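Local coordinates for 4-oxalocrotonate decarboxylase NahK (Pseudomonas putida, PDB 5D2G), which catalyses the metal-dependent decarboxylation of (3E)-2-oxohex-3-enedioate to 2-oxopent-4-enoate and carbon dioxide in the breakdown of aromatic hydrocarbons, at residues S120-P125 against V160-S165. The protein carries 1 engineered substitution. Sequence-based numbering, arbitrary orientation.
Sequences SKLIHP and VEVIDS. With MG (magnesium ion), chain B.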
ATOM      1  N   SER A 120       1.719   4.975 -19.304  1.00 10.20           N
ATOM      2  CA  SER A 120       1.468   3.932 -20.292  1.00 10.31           C
ATOM      3  C   SER A 120       1.793   2.558 -19.726  1.00  9.75           C
ATOM      4  O   SER A 120       1.396   1.530 -20.291  1.00 10.64           O
ATOM      5  CB  SER A 120       2.239   4.185 -21.595  1.00 11.86           C
ATOM      6  OG  SER A 120       3.628   4.000 -21.399  1.00 14.89           O
ATOM      7  N   LYS A 121       2.499   2.535 -18.592  1.00  9.31           N
ATOM      8  CA  LYS A 121       2.770   1.284 -17.893  1.00  8.83           C
ATOM      9  C   LYS A 121       1.724   0.991 -16.819  1.00  8.34           C
ATOM     10  O   LYS A 121       1.827  -0.014 -16.090  1.00  7.96           O
ATOM     11  CB  LYS A 121       4.162   1.327 -17.247  1.00  8.75           C
ATOM     12  CG  LYS A 121       5.300   1.348 -18.253  1.00  9.35           C
ATOM     13  CD  LYS A 121       6.664   1.291 -17.556  1.00 19.08           C
ATOM     14  CE  LYS A 121       7.782   1.378 -18.588  1.00 25.17           C
ATOM     15  NZ  LYS A 121       9.149   1.479 -17.984  1.00 28.69           N
ATOM     16  N   LEU A 122       0.729   1.870 -16.706  1.00  9.99           N
ATOM     17  CA  LEU A 122      -0.289   1.729 -15.660  1.00 11.92           C
ATOM     18  C   LEU A 122      -1.663   1.725 -16.298  1.00  9.75           C
ATOM     19  O   LEU A 122      -1.818   2.172 -17.439  1.00 13.02           O
ATOM     20  CB  LEU A 122      -0.182   2.883 -14.669  1.00  8.08           C
ATOM     21  CG  LEU A 122       1.208   3.032 -14.061  1.00  9.97           C
ATOM     22  CD1 LEU A 122       1.235   4.225 -13.136  1.00  9.20           C
ATOM     23  CD2 LEU A 122       1.574   1.769 -13.289  1.00  8.60           C
ATOM     24  N   ILE A 123      -2.661   1.233 -15.564  1.00  9.35           N
ATOM     25  CA  ILE A 123      -4.013   1.111 -16.125  1.00  8.98           C
ATOM     26  C   ILE A 123      -4.860   2.333 -15.809  1.00 11.86           C
ATOM     27  O   ILE A 123      -5.254   3.082 -16.699  1.00 11.04           O
ATOM     28  CB  ILE A 123      -4.701  -0.158 -15.618  1.00  8.88           C
ATOM     29  CG1 ILE A 123      -3.831  -1.365 -15.937  1.00  9.14           C
ATOM     30  CG2 ILE A 123      -6.079  -0.325 -16.258  1.00 10.98           C
ATOM     31  CD1 ILE A 123      -4.273  -2.650 -15.242  1.00  8.50           C
ATOM     32  N   HIS A 124      -5.148   2.533 -14.534  1.00  9.68           N
ATOM     33  CA  HIS A 124      -5.921   3.684 -14.124  1.00  9.95           C
ATOM     34  C   HIS A 124      -5.411   4.136 -12.772  1.00 12.10           C
ATOM     35  O   HIS A 124      -6.069   3.933 -11.744  1.00  9.47           O
ATOM     36  CB  HIS A 124      -7.420   3.378 -14.084  1.00 14.10           C
ATOM     37  CG  HIS A 124      -7.760   1.924 -13.919  1.00 18.35           C
ATOM     38  ND1 HIS A 124      -8.765   1.311 -14.644  1.00 23.78           N
ATOM     39  CD2 HIS A 124      -7.248   0.965 -13.107  1.00 14.03           C
ATOM     40  CE1 HIS A 124      -8.852   0.039 -14.289  1.00 24.90           C
ATOM     41  NE2 HIS A 124      -7.948  -0.194 -13.352  1.00 17.00           N
ATOM     42  N   PRO A 125      -4.219   4.749 -12.772  1.00 13.68           N
ATOM     43  CA  PRO A 125      -3.533   5.023 -11.504  1.00 14.44           C
ATOM     44  C   PRO A 125      -4.162   6.168 -10.708  1.00 12.42           C
ATOM     45  O   PRO A 125      -4.791   7.085 -11.257  1.00  9.81           O
ATOM     46  CB  PRO A 125      -2.121   5.408 -11.944  1.00  8.48           C
ATOM     47  CG  PRO A 125      -2.328   6.028 -13.345  1.00  9.07           C
ATOM     48  CD  PRO A 125      -3.476   5.247 -13.950  1.00 10.32           C
ATOM     49  N   VAL A 160       4.333   9.021  -1.363  1.00 12.44           N
ATOM     50  CA  VAL A 160       3.084   8.995  -2.099  1.00  9.18           C
ATOM     51  C   VAL A 160       2.995   7.640  -2.772  1.00  9.08           C
ATOM     52  O   VAL A 160       3.955   7.222  -3.423  1.00 12.71           O
ATOM     53  CB  VAL A 160       3.067  10.102  -3.168  1.00  9.77           C
ATOM     54  CG1 VAL A 160       1.900   9.910  -4.127  1.00  9.57           C
ATOM     55  CG2 VAL A 160       3.035  11.472  -2.500  1.00 10.71           C
ATOM     56  N   GLU A 161       1.873   6.937  -2.603  1.00  8.00           N
ATOM     57  CA  GLU A 161       1.700   5.690  -3.335  1.00 10.47           C
ATOM     58  C   GLU A 161       0.965   5.967  -4.626  1.00  8.70           C
ATOM     59  O   GLU A 161       0.049   6.787  -4.662  1.00 10.28           O
ATOM     60  CB  GLU A 161       0.908   4.644  -2.546  1.00  9.29           C
ATOM     61  CG  GLU A 161       1.095   3.250  -3.153  1.00  8.31           C
ATOM     62  CD  GLU A 161       0.416   2.135  -2.383  1.00 10.36           C
ATOM     63  OE1 GLU A 161      -0.398   2.416  -1.473  1.00 11.22           O
ATOM     64  OE2 GLU A 161       0.712   0.965  -2.705  1.00  7.13           O
ATOM     65  N   VAL A 162       1.365   5.287  -5.691  1.00  8.96           N
ATOM     66  CA  VAL A 162       0.528   5.254  -6.871  1.00 10.22           C
ATOM     67  C   VAL A 162      -0.129   3.897  -6.805  1.00  9.40           C
ATOM     68  O   VAL A 162       0.566   2.864  -6.821  1.00  8.11           O
ATOM     69  CB  VAL A 162       1.333   5.337  -8.162  1.00 11.62           C
ATOM     70  CG1 VAL A 162       0.374   5.362  -9.346  1.00  7.67           C
ATOM     71  CG2 VAL A 162       2.222   6.588  -8.158  1.00  9.26           C
ATOM     72  N   ILE A 163      -1.452   3.882  -6.688  1.00  8.34           N
ATOM     73  CA  ILE A 163      -2.152   2.602  -6.658  1.00  8.81           C
ATOM     74  C   ILE A 163      -2.853   2.439  -7.989  1.00  7.67           C
ATOM     75  O   ILE A 163      -3.187   3.418  -8.645  1.00 10.01           O
ATOM     76  CB  ILE A 163      -3.165   2.493  -5.505  1.00  7.00           C
ATOM     77  CG1 ILE A 163      -4.188   3.627  -5.566  1.00  7.65           C
ATOM     78  CG2 ILE A 163      -2.457   2.488  -4.149  1.00  8.57           C
ATOM     79  CD1 ILE A 163      -5.248   3.534  -4.445  1.00  7.98           C
ATOM     80  N   ASP A 164      -3.054   1.192  -8.398  1.00  6.92           N
ATOM     81  CA  ASP A 164      -3.633   0.945  -9.700  1.00  8.66           C
ATOM     82  C   ASP A 164      -4.255  -0.422  -9.620  1.00 10.57           C
ATOM     83  O   ASP A 164      -3.581  -1.428  -9.811  1.00 13.62           O
ATOM     84  CB  ASP A 164      -2.521   0.993 -10.752  1.00  7.13           C
ATOM     85  CG  ASP A 164      -3.036   0.950 -12.162  1.00  7.82           C
ATOM     86  OD1 ASP A 164      -4.203   1.329 -12.403  1.00  9.17           O
ATOM     87  OD2 ASP A 164      -2.241   0.535 -13.038  1.00  7.51           O
ATOM     88  N   SER A 165      -5.543  -0.464  -9.295  1.00  7.63           N
ATOM     89  CA  SER A 165      -6.234  -1.736  -9.285  1.00  8.50           C
ATOM     90  C   SER A 165      -6.181  -2.302 -10.683  1.00 11.95           C
ATOM     91  O   SER A 165      -6.438  -1.590 -11.658  1.00  9.67           O
ATOM     92  CB  SER A 165      -7.693  -1.562  -8.890  1.00 10.84           C
ATOM     93  OG  SER A 165      -8.308  -2.841  -8.856  1.00  8.75           O
TER
HETATM   94 MG    MG B 301      -1.464   3.090  -0.013  1.00  9.15          MG
HETATM   95  O   HOH W   1      -6.962   2.184 -10.073  1.00 24.35           O
HETATM   96  O   HOH W   2      -0.421   2.057   1.387  1.00  6.22           O
HETATM   97  O   HOH W   3      -2.700   1.624  -0.086  1.00 17.86           O
HETATM   98  O   HOH W   4      -3.078   3.394   1.350  1.00 14.31           O
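The carboxylate of Asp164 receives two successive backbone amides of the 120-125 loop, one on each oxygen. Ile123 N gives an almost straight bond to Asp164 OD2 (2.7 Å, 177° at the hydrogen), and His124 N reaches Asp164 OD1 at 2.6 Å; both arrive on the syn side, out of the carboxylate plane. A chi1 of -172°, which sets CG trans to the backbone N, carries the Asp164 carboxylate across to the loop. Both amides would probably lose their acceptor if an alanine stood here, letting the loop shift against the 160-165 segment. The His124 ring stands nearly perpendicular to the carboxylate, and its NE2 makes a weak, bent bond to Ser165 O (2.7 Å). Water 1 joins His124 O to Ser165 N. The contact thus ties the loop leading into strand 126-135 to its antiparallel neighbour, strand 153-163, and the residues that follow it, in the FAH-type fold. Both strands carry the metal site: Glu161 OE1 binds the magnesium ion at 1.9 Å, alongside Glu128 and Glu130. Apolar packing lies on the other side of the strand from Glu161, where Val162 CG1 touches Pro125 CB at 3.6 Å and Leu122 CD1 at 4.0 Å. Pro125 CA also makes a CA-H...O contact with Ile163 O (3.3 Å).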